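U6 snRNA-associated Sm-like protein LSm8 (Schizosaccharomyces pombe, PDB 6PPN) is a subunit of the nuclear LSM2-LSM8 complex, which binds U6 snRNA ending in a cyclic 2',3' phosphate and speeds Prp24-mediated U4/U6 annealing. Local coordinates at residues Ser2-Met7 with Lys26-Thr31; Val11-Asn16 with Glu63-Val68; Val20-Leu25 with Phe40-Ser45. All blocks are in the same frame, centred on the assembly; numbering follows the deposited sequence.

Interaction 1 of 3, residues Ser2-Met7 with Lys26-Thr31; sequences SLADFM and KGFDHT. With nucleotides of chain A.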
loop_
_atom_site.group_PDB
_atom_site.type_symbol
_atom_site.label_atom_id
_atom_site.label_comp_id
_atom_site.label_asym_id
_atom_site.label_seq_id
_atom_site.Cartn_x
_atom_site.Cartn_y
_atom_site.Cartn_z
ATOM N N SER H 2 5.619 16.600 13.419
ATOM C CA SER H 2 5.390 17.917 12.837
ATOM C C SER H 2 3.895 18.207 12.807
ATOM O O SER H 2 3.488 19.371 12.816
ATOM C CB SER H 2 6.005 18.020 11.439
ATOM N N LEU H 3 3.067 17.156 12.788
ATOM C CA LEU H 3 1.618 17.318 12.864
ATOM C C LEU H 3 1.180 17.896 14.188
ATOM O O LEU H 3 0.105 18.487 14.255
ATOM C CB LEU H 3 0.920 15.981 12.681
ATOM C CG LEU H 3 0.736 15.539 11.240
ATOM C CD1 LEU H 3 0.078 14.151 11.207
ATOM C CD2 LEU H 3 -0.080 16.599 10.487
ATOM N N ALA H 4 1.979 17.748 15.245
ATOM C CA ALA H 4 1.682 18.478 16.469
ATOM C C ALA H 4 1.613 19.974 16.214
ATOM O O ALA H 4 0.877 20.686 16.907
ATOM C CB ALA H 4 2.738 18.185 17.534
ATOM N N ASP H 5 2.339 20.466 15.205
ATOM C CA ASP H 5 2.262 21.882 14.851
ATOM C C ASP H 5 0.878 22.290 14.381
ATOM O O ASP H 5 0.542 23.470 14.450
ATOM C CB ASP H 5 3.240 22.213 13.722
ATOM C CG ASP H 5 4.663 22.050 14.118
ATOM O OD1 ASP H 5 4.934 21.849 15.327
ATOM O OD2 ASP H 5 5.529 22.183 13.219
ATOM N N PHE H 6 0.074 21.347 13.884
ATOM C CA PHE H 6 -1.247 21.634 13.334
ATOM C C PHE H 6 -2.392 21.376 14.313
ATOM O O PHE H 6 -3.555 21.579 13.942
ATOM C CB PHE H 6 -1.498 20.794 12.079
ATOM C CG PHE H 6 -0.544 21.052 10.952
ATOM C CD1 PHE H 6 0.236 22.185 10.921
ATOM C CD2 PHE H 6 -0.448 20.144 9.900
ATOM C CE1 PHE H 6 1.104 22.415 9.868
ATOM C CE2 PHE H 6 0.411 20.368 8.835
ATOM C CZ PHE H 6 1.205 21.515 8.826
ATOM N N MET H 7 -2.107 20.917 15.534
ATOM C CA MET H 7 -3.167 20.514 16.458
ATOM C C MET H 7 -4.163 21.644 16.733
ATOM O O MET H 7 -3.784 22.812 16.893
ATOM C CB MET H 7 -2.558 20.046 17.775
ATOM C CG MET H 7 -2.055 18.624 17.746
ATOM S SD MET H 7 -3.436 17.507 17.511
ATOM C CE MET H 7 -4.353 17.908 18.993
ATOM N N LYS H 26 -7.895 17.056 15.786
ATOM C CA LYS H 26 -8.040 16.783 17.205
ATOM C C LYS H 26 -7.032 15.759 17.696
ATOM O O LYS H 26 -6.824 15.644 18.903
ATOM C CB LYS H 26 -9.468 16.302 17.511
ATOM C CG LYS H 26 -10.543 17.210 16.930
ATOM C CD LYS H 26 -10.575 18.616 17.538
ATOM C CE LYS H 26 -11.000 18.646 18.975
ATOM N NZ LYS H 26 -10.938 20.054 19.543
ATOM N N GLY H 27 -6.372 15.036 16.806
ATOM C CA GLY H 27 -5.341 14.163 17.324
ATOM C C GLY H 27 -4.764 13.317 16.221
ATOM O O GLY H 27 -5.374 13.222 15.164
ATOM N N PHE H 28 -3.597 12.712 16.451
ATOM C CA PHE H 28 -2.956 11.854 15.479
ATOM C C PHE H 28 -2.093 10.854 16.235
ATOM O O PHE H 28 -1.850 10.996 17.435
ATOM C CB PHE H 28 -2.097 12.679 14.523
ATOM C CG PHE H 28 -0.979 13.393 15.201
ATOM C CD1 PHE H 28 -1.199 14.611 15.818
ATOM C CD2 PHE H 28 0.290 12.845 15.240
ATOM C CE1 PHE H 28 -0.169 15.277 16.460
ATOM C CE2 PHE H 28 1.321 13.487 15.877
ATOM C CZ PHE H 28 1.100 14.723 16.496
ATOM N N ASP H 29 -1.570 9.862 15.523
ATOM C CA ASP H 29 -0.596 8.997 16.178
ATOM C C ASP H 29 0.529 8.674 15.192
ATOM O O ASP H 29 0.559 9.158 14.055
ATOM C CB ASP H 29 -1.282 7.733 16.722
ATOM C CG ASP H 29 -1.965 6.939 15.627
ATOM O OD1 ASP H 29 -1.442 6.946 14.509
ATOM O OD2 ASP H 29 -3.025 6.311 15.852
ATOM N N HIS H 30 1.452 7.831 15.634
ATOM C CA HIS H 30 2.677 7.573 14.897
ATOM C C HIS H 30 2.455 6.832 13.584
ATOM O O HIS H 30 3.442 6.583 12.868
ATOM C CB HIS H 30 3.628 6.752 15.751
ATOM C CG HIS H 30 3.134 5.355 15.965
ATOM N ND1 HIS H 30 2.038 5.071 16.758
ATOM C CD2 HIS H 30 3.543 4.173 15.444
ATOM C CE1 HIS H 30 1.810 3.770 16.738
ATOM N NE2 HIS H 30 2.708 3.202 15.947
ATOM N N THR H 31 1.237 6.382 13.276
ATOM C CA THR H 31 0.977 5.855 11.936
ATOM C C THR H 31 0.272 6.863 11.059
ATOM O O THR H 31 -0.054 6.537 9.915
ATOM C CB THR H 31 0.119 4.598 11.967
ATOM O OG1 THR H 31 -1.182 4.942 12.459
ATOM C CG2 THR H 31 0.737 3.546 12.852
ATOM P P U A 2 1.135 -2.881 9.663
ATOM O OP1 U A 2 2.349 -3.446 9.007
ATOM O OP2 U A 2 1.176 -2.513 11.102
ATOM O "O5'" U A 2 0.621 -1.557 8.968
ATOM C "C5'" U A 2 0.149 -1.594 7.632
ATOM C "C4'" U A 2 -0.122 -0.199 7.161
ATOM O "O4'" U A 2 -1.248 0.328 7.913
ATOM C "C3'" U A 2 1.027 0.784 7.380
ATOM O "O3'" U A 2 0.892 1.814 6.417
ATOM C "C2'" U A 2 0.667 1.386 8.720
ATOM O "O2'" U A 2 1.285 2.626 8.974
ATOM C "C1'" U A 2 -0.848 1.511 8.566
ATOM N N1 U A 2 -1.583 1.632 9.825
ATOM C C2 U A 2 -2.432 2.713 9.969
ATOM O O2 U A 2 -2.625 3.552 9.078
ATOM N N3 U A 2 -3.070 2.763 11.185
ATOM C C4 U A 2 -2.948 1.868 12.238
ATOM O O4 U A 2 -3.582 2.033 13.289
ATOM C C5 U A 2 -2.043 0.792 12.000
ATOM C C6 U A 2 -1.400 0.721 10.833
ATOM P P U A 3 1.579 1.683 4.986
ATOM O OP1 U A 3 1.141 2.797 4.102
ATOM O OP2 U A 3 1.362 0.319 4.449
ATOM O "O5'" U A 3 3.102 1.837 5.395
ATOM C "C5'" U A 3 4.114 1.958 4.448
ATOM C "C4'" U A 3 5.243 2.706 5.066
ATOM O "O4'" U A 3 4.761 3.965 5.553
ATOM C "C3'" U A 3 5.923 2.064 6.273
ATOM O "O3'" U A 3 7.106 1.388 5.906
ATOM C "C2'" U A 3 6.285 3.244 7.182
ATOM O "O2'" U A 3 7.695 3.406 7.160
ATOM C "C1'" U A 3 5.678 4.448 6.456
ATOM N N1 U A 3 5.106 5.450 7.366
ATOM C C2 U A 3 5.203 6.730 6.926
ATOM O O2 U A 3 5.625 6.970 5.802
ATOM N N3 U A 3 4.728 7.668 7.818
ATOM C C4 U A 3 4.229 7.432 9.080
ATOM O O4 U A 3 3.861 8.374 9.801
ATOM C C5 U A 3 4.200 6.068 9.459
ATOM C C6 U A 3 4.622 5.150 8.602
#
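The 3-10 turn that carries L3 and A4, together with M7 just after it, lies against the end of the strand at K26-F28, with CA atoms 7.6 Å apart at L3 and F28 and 6.2 Å apart at M7 and K26. The F28 ring is the centre of this packing. Its CG sits between the backbone N and the carbonyl carbon (chi1 63°), and from there the ring reaches across to the turn. L3 puts its CB squarely over one face, 3.8 Å from the ring centroid and 2° off the normal, a CH-pi contact. The A4 backbone N comes within 3.4 Å of F28 CZ, and the A4 methyl touches the same ring atom. M7 takes the edge: SD lies near the ring plane, 4.0 Å from F28 CD1, a Met-aromatic contact. The M7 chain is bent at both chi2 and chi3, which brings CE back to 3.4 Å from the carbonyl O of K26 and lays SD on the CA of G27. K26 sends its own amine elsewhere, to a salt bridge with E8.

Past the strand, the chain enters an Asx turn. D29 OD1 accepts from both the backbone N and the hydroxyl of T31, the latter with OG1 at 2.9 Å from OD1, and both donors come from the same face of the carboxylate plane; OD2 is taken by N33. Held like this, T31 lies over the base of U2 of chain A, OG1 being 3.2 Å from N3 of that nucleotide. The two ends of 26-31 thus differ in chemistry: a phenylalanine secures the strand end to the N-terminal turn by apolar and sulfur contacts, while a carboxylate with two donors fixes the loop that meets uridine, as in the Sm1 region of Sm proteins.

Interaction 2 of 3, residues Val11-Asn16 with Glu63-Val68; sequences VQVITN and ENVAMV. With nucleotides of chain A.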
loop_
_atom_site.group_PDB
_atom_site.type_symbol
_atom_site.label_atom_id
_atom_site.label_comp_id
_atom_site.label_asym_id
_atom_site.label_seq_id
_atom_site.Cartn_x
_atom_site.Cartn_y
_atom_site.Cartn_z
ATOM N N VAL H 11 -7.415 22.106 9.054
ATOM C CA VAL H 11 -6.430 21.320 8.345
ATOM C C VAL H 11 -7.125 20.746 7.118
ATOM O O VAL H 11 -8.345 20.569 7.112
ATOM C CB VAL H 11 -5.915 20.252 9.325
ATOM C CG1 VAL H 11 -5.972 18.881 8.747
ATOM C CG2 VAL H 11 -4.553 20.657 9.892
ATOM N N GLN H 12 -6.366 20.476 6.061
ATOM C CA GLN H 12 -6.935 19.959 4.821
ATOM C C GLN H 12 -6.179 18.697 4.440
ATOM O O GLN H 12 -4.994 18.754 4.130
ATOM C CB GLN H 12 -6.868 20.977 3.679
ATOM C CG GLN H 12 -7.174 20.336 2.310
ATOM C CD GLN H 12 -7.280 21.341 1.172
ATOM O OE1 GLN H 12 -8.243 22.107 1.094
ATOM N NE2 GLN H 12 -6.289 21.340 0.283
ATOM N N VAL H 13 -6.870 17.567 4.427
ATOM C CA VAL H 13 -6.250 16.269 4.208
ATOM C C VAL H 13 -6.514 15.855 2.780
ATOM O O VAL H 13 -7.660 15.922 2.312
ATOM C CB VAL H 13 -6.813 15.204 5.164
ATOM C CG1 VAL H 13 -6.172 13.853 4.833
ATOM C CG2 VAL H 13 -6.557 15.580 6.635
ATOM N N ILE H 14 -5.463 15.426 2.089
ATOM C CA ILE H 14 -5.578 14.775 0.794
ATOM C C ILE H 14 -5.300 13.301 1.025
ATOM O O ILE H 14 -4.220 12.946 1.523
ATOM C CB ILE H 14 -4.586 15.333 -0.230
ATOM C CG1 ILE H 14 -4.660 16.846 -0.256
ATOM C CG2 ILE H 14 -4.911 14.765 -1.590
ATOM C CD1 ILE H 14 -5.812 17.290 -0.940
ATOM N N THR H 15 -6.247 12.449 0.643
ATOM C CA THR H 15 -6.139 11.018 0.865
ATOM C C THR H 15 -5.659 10.313 -0.395
ATOM O O THR H 15 -5.575 10.902 -1.485
ATOM C CB THR H 15 -7.487 10.458 1.303
ATOM O OG1 THR H 15 -8.443 10.750 0.305
ATOM C CG2 THR H 15 -7.956 11.142 2.528
ATOM N N ASN H 16 -5.328 9.024 -0.236
ATOM C CA ASN H 16 -4.761 8.284 -1.359
ATOM C C ASN H 16 -5.756 8.090 -2.488
ATOM O O ASN H 16 -5.331 7.849 -3.626
ATOM C CB ASN H 16 -4.221 6.928 -0.897
ATOM C CG ASN H 16 -2.949 7.064 -0.060
ATOM O OD1 ASN H 16 -2.500 8.179 0.244
ATOM N ND2 ASN H 16 -2.344 5.934 0.282
ATOM N N GLU H 63 -2.535 4.999 6.712
ATOM C CA GLU H 63 -2.242 4.375 5.440
ATOM C C GLU H 63 -2.910 5.083 4.279
ATOM O O GLU H 63 -2.448 4.968 3.148
ATOM C CB GLU H 63 -2.767 2.934 5.565
ATOM C CG GLU H 63 -2.747 2.065 4.403
ATOM C CD GLU H 63 -3.194 0.683 4.810
ATOM O OE1 GLU H 63 -3.951 0.590 5.805
ATOM O OE2 GLU H 63 -2.762 -0.306 4.176
ATOM N N ASN H 64 -4.006 5.788 4.522
ATOM C CA ASN H 64 -4.774 6.370 3.434
ATOM C C ASN H 64 -4.526 7.867 3.323
ATOM O O ASN H 64 -5.074 8.524 2.432
ATOM C CB ASN H 64 -6.261 6.022 3.642
ATOM C CG ASN H 64 -7.177 6.570 2.538
ATOM O OD1 ASN H 64 -8.085 7.349 2.828
ATOM N ND2 ASN H 64 -6.960 6.155 1.283
ATOM N N VAL H 65 -3.649 8.399 4.167
ATOM C CA VAL H 65 -3.351 9.828 4.221
ATOM C C VAL H 65 -2.130 10.116 3.365
ATOM O O VAL H 65 -1.054 9.542 3.579
ATOM C CB VAL H 65 -3.109 10.284 5.665
ATOM C CG1 VAL H 65 -2.585 11.728 5.673
ATOM C CG2 VAL H 65 -4.400 10.181 6.451
ATOM N N ALA H 66 -2.287 11.008 2.392
ATOM C CA ALA H 66 -1.154 11.470 1.597
ATOM C C ALA H 66 -0.572 12.762 2.139
ATOM O O ALA H 66 0.644 12.875 2.339
ATOM C CB ALA H 66 -1.578 11.672 0.125
ATOM N N MET H 67 -1.408 13.757 2.371
ATOM C CA MET H 67 -0.895 15.058 2.785
ATOM C C MET H 67 -1.827 15.625 3.811
ATOM O O MET H 67 -3.033 15.409 3.714
ATOM C CB MET H 67 -0.854 16.072 1.639
ATOM C CG MET H 67 0.218 15.827 0.627
ATOM S SD MET H 67 -0.126 16.975 -0.703
ATOM C CE MET H 67 -1.084 15.930 -1.805
ATOM N N VAL H 68 -1.279 16.406 4.740
ATOM C CA VAL H 68 -2.066 17.221 5.672
ATOM C C VAL H 68 -1.571 18.664 5.568
ATOM O O VAL H 68 -0.427 18.956 5.925
ATOM C CB VAL H 68 -1.953 16.720 7.122
ATOM C CG1 VAL H 68 -2.832 17.567 8.033
ATOM C CG2 VAL H 68 -2.333 15.226 7.228
ATOM P P U A 2 1.135 -2.881 9.663
ATOM O OP1 U A 2 2.349 -3.446 9.007
ATOM O OP2 U A 2 1.176 -2.513 11.102
ATOM O "O5'" U A 2 0.621 -1.557 8.968
ATOM C "C5'" U A 2 0.149 -1.594 7.632
ATOM C "C4'" U A 2 -0.122 -0.199 7.161
ATOM O "O4'" U A 2 -1.248 0.328 7.913
ATOM C "C3'" U A 2 1.027 0.784 7.380
ATOM O "O3'" U A 2 0.892 1.814 6.417
ATOM C "C2'" U A 2 0.667 1.386 8.720
ATOM O "O2'" U A 2 1.285 2.626 8.974
ATOM C "C1'" U A 2 -0.848 1.511 8.566
ATOM N N1 U A 2 -1.583 1.632 9.825
ATOM C C2 U A 2 -2.432 2.713 9.969
ATOM O O2 U A 2 -2.625 3.552 9.078
ATOM N N3 U A 2 -3.070 2.763 11.185
ATOM C C4 U A 2 -2.948 1.868 12.238
ATOM O O4 U A 2 -3.582 2.033 13.289
ATOM C C5 U A 2 -2.043 0.792 12.000
ATOM C C6 U A 2 -1.400 0.721 10.833
#
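The carbonyl O of I14 accepts two backbone N-H groups, from A66 N at 2.9 Å and from M67 N at 3.0 Å, both in the carbonyl plane. This is a classic beta bulge in an antiparallel pair of the Sm barrel. On one side of it I14 N returns a bond to M67 O, also 2.9 Å; on the other, N16 N binds the carbonyl O of N64 at 2.7 Å, approaching 29° out of its plane.

The side chains of I14 and M67 run alongside each other, and a bend at chi3 of M67 brings CE to 3.9 Å from I14 CB. V13 and V68 share the other face of the sheet, where V68 CG1 presses tightly on V11 CG1 at 3.5 Å. N64, its CG anti to the backbone N (chi1 -179°), folds back so that OD1 meets T15 CB and ND2 lies by N16 CB.

M67 and V68 also pair with a strand of a neighbouring subunit, continuing the sheet across the interface. E63 N donates to O2 of U2 of chain A at 2.8 Å. Because a main-chain N-H makes this bond, the hold on O2 rests on the placing of the backbone just before the bulge rather than on a side chain.

Interaction 3 of 3, residues Val20-Leu25 with Phe40-Ser45; sequences VVLGSL and FERIIS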
loop_
_atom_site.group_PDB
_atom_site.type_symbol
_atom_site.label_atom_id
_atom_site.label_comp_id
_atom_site.label_asym_id
_atom_site.label_seq_id
_atom_site.Cartn_x
_atom_site.Cartn_y
_atom_site.Cartn_z
ATOM N N VAL H 20 -10.547 15.295 -0.746
ATOM C CA VAL H 20 -10.093 16.485 -0.036
ATOM C C VAL H 20 -11.036 16.661 1.143
ATOM O O VAL H 20 -12.236 16.862 0.938
ATOM C CB VAL H 20 -10.123 17.724 -0.948
ATOM C CG1 VAL H 20 -9.710 18.979 -0.166
ATOM C CG2 VAL H 20 -9.191 17.518 -2.141
ATOM N N VAL H 21 -10.533 16.550 2.374
ATOM C CA VAL H 21 -11.426 16.758 3.512
ATOM C C VAL H 21 -10.797 17.726 4.497
ATOM O O VAL H 21 -9.624 17.602 4.846
ATOM C CB VAL H 21 -11.838 15.437 4.221
ATOM C CG1 VAL H 21 -12.140 14.332 3.203
ATOM C CG2 VAL H 21 -10.841 14.986 5.194
ATOM N N LEU H 22 -11.579 18.699 4.930
ATOM C CA LEU H 22 -11.116 19.755 5.810
ATOM C C LEU H 22 -11.716 19.547 7.182
ATOM O O LEU H 22 -12.875 19.124 7.299
ATOM C CB LEU H 22 -11.532 21.131 5.289
ATOM C CG LEU H 22 -10.755 21.626 4.069
ATOM C CD1 LEU H 22 -11.370 21.069 2.783
ATOM C CD2 LEU H 22 -10.723 23.164 4.067
ATOM N N GLY H 23 -10.955 19.872 8.220
ATOM C CA GLY H 23 -11.547 19.839 9.553
ATOM C C GLY H 23 -10.524 20.220 10.600
ATOM O O GLY H 23 -9.374 20.515 10.289
ATOM N N SER H 24 -10.975 20.245 11.856
ATOM C CA SER H 24 -10.083 20.570 12.962
ATOM C C SER H 24 -9.294 19.350 13.416
ATOM O O SER H 24 -9.869 18.288 13.686
ATOM C CB SER H 24 -10.886 21.148 14.111
ATOM O OG SER H 24 -11.618 22.249 13.620
ATOM N N LEU H 25 -7.972 19.489 13.495
ATOM C CA LEU H 25 -7.157 18.337 13.869
ATOM C C LEU H 25 -7.276 18.157 15.371
ATOM O O LEU H 25 -6.850 19.021 16.147
ATOM C CB LEU H 25 -5.705 18.518 13.439
ATOM C CG LEU H 25 -4.757 17.338 13.709
ATOM C CD1 LEU H 25 -5.235 16.109 12.935
ATOM C CD2 LEU H 25 -3.336 17.661 13.296
ATOM N N PHE H 40 -15.580 18.343 6.621
ATOM C CA PHE H 40 -16.424 18.241 5.438
ATOM C C PHE H 40 -15.524 17.887 4.268
ATOM O O PHE H 40 -14.309 18.082 4.318
ATOM C CB PHE H 40 -17.230 19.528 5.207
ATOM C CG PHE H 40 -16.383 20.752 5.057
ATOM C CD1 PHE H 40 -16.060 21.520 6.162
ATOM C CD2 PHE H 40 -15.904 21.136 3.811
ATOM C CE1 PHE H 40 -15.271 22.652 6.032
ATOM C CE2 PHE H 40 -15.117 22.272 3.673
ATOM C CZ PHE H 40 -14.806 23.033 4.785
ATOM N N GLU H 41 -16.105 17.293 3.234
ATOM C CA GLU H 41 -15.345 16.978 2.034
ATOM C C GLU H 41 -15.615 18.058 1.010
ATOM O O GLU H 41 -16.732 18.559 0.930
ATOM C CB GLU H 41 -15.727 15.621 1.447
ATOM C CG GLU H 41 -15.082 15.389 0.098
ATOM C CD GLU H 41 -15.211 13.967 -0.414
ATOM O OE1 GLU H 41 -14.513 13.642 -1.398
ATOM O OE2 GLU H 41 -15.983 13.175 0.167
ATOM N N ARG H 42 -14.603 18.405 0.222
ATOM C CA ARG H 42 -14.765 19.317 -0.905
ATOM C C ARG H 42 -14.549 18.533 -2.185
ATOM O O ARG H 42 -13.546 17.821 -2.317
ATOM C CB ARG H 42 -13.760 20.471 -0.861
ATOM C CG ARG H 42 -14.247 21.732 -0.234
ATOM C CD ARG H 42 -13.086 22.728 -0.071
ATOM N NE ARG H 42 -13.554 23.929 0.626
ATOM C CZ ARG H 42 -12.763 24.825 1.203
ATOM N NH1 ARG H 42 -11.452 24.668 1.175
ATOM N NH2 ARG H 42 -13.290 25.882 1.816
ATOM N N ILE H 43 -15.495 18.633 -3.100
ATOM C CA ILE H 43 -15.364 18.028 -4.416
ATOM C C ILE H 43 -15.278 19.171 -5.415
ATOM O O ILE H 43 -16.291 19.782 -5.778
ATOM C CB ILE H 43 -16.511 17.070 -4.735
ATOM C CG1 ILE H 43 -16.600 15.991 -3.645
ATOM C CG2 ILE H 43 -16.293 16.450 -6.095
ATOM C CD1 ILE H 43 -17.738 15.025 -3.831
ATOM N N ILE H 44 -14.054 19.510 -5.778
ATOM C CA ILE H 44 -13.738 20.407 -6.881
ATOM C C ILE H 44 -13.631 19.572 -8.144
ATOM O O ILE H 44 -13.035 18.492 -8.139
ATOM C CB ILE H 44 -12.424 21.163 -6.601
ATOM C CG1 ILE H 44 -12.631 22.193 -5.504
ATOM C CG2 ILE H 44 -11.801 21.748 -7.886
ATOM C CD1 ILE H 44 -11.328 22.712 -4.959
ATOM N N SER H 45 -14.234 20.056 -9.222
ATOM C CA SER H 45 -14.209 19.382 -10.506
ATOM C C SER H 45 -14.026 20.432 -11.595
ATOM O O SER H 45 -13.938 21.632 -11.326
ATOM C CB SER H 45 -15.493 18.598 -10.727
ATOM O OG SER H 45 -16.522 19.499 -11.078
HETATM O O HOH W 1 -12.752 15.472 -2.204
#
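Strands 20-28 and 39-43 are antiparallel neighbours in the Sm fold, and L22 meets F40 through both backbone and side chain. L22 N bonds to F40 O and F40 N to L22 O, each at 2.9 Å and nearly along the C=O axis; two residues along, R42 N donates to V20 O. Between these bonds lies the non-hydrogen-bonded pair V21 and E41, where the CA hydrogens make weak contacts with carbonyls: E41 CA is 3.3 Å from V20 O, and V21 CA approaches F40 O. On that face of the sheet, V21 CG1 packs against E41 CB.

The opposite face carries L22, F40 and R42. The first torsion of F40 (chi1 58°) swings its ring back toward L22, whose CB stands over the ring off-centre, 3.8 Å from F40 CZ. L22 also lies across the R42 side chain: CD1 touches R42 CD, and CD2 sits over one face of the guanidinium, 3.3 Å from NH1. R42, extended from CG to NE, passes the F40 ring with NE at its edge, in plane.

Further out, W81 makes a cation-pi contact with the guanidinium group of R42, and D76 adds a long, weak ion pair. F40 also touches T52 of the next strand. Beside the strands, a water accepts from V20 N and lies 2.7 Å from E41 OE1.

Overall arrangement
Strand 20-28 ties the set together: its beginning serves interaction 3 and its end interaction 1, whose centres are 18 Å apart. Strand 10-15 of interaction 2 runs beside it, with V13 N 2.8 Å from V21 O in a probable hydrogen bond, and the centres of interactions 2 and 3 are 10 Å apart. The N-terminal turn of interaction 1 reaches interaction 2 through F6 and L3, both of which pack on V68. Interactions 1 and 2 converge on U2 of chain A: T31 lies over its base while E63 N donates to its O2. Interaction 3 stays away from the RNA, its nearest atom being about 12 Å off.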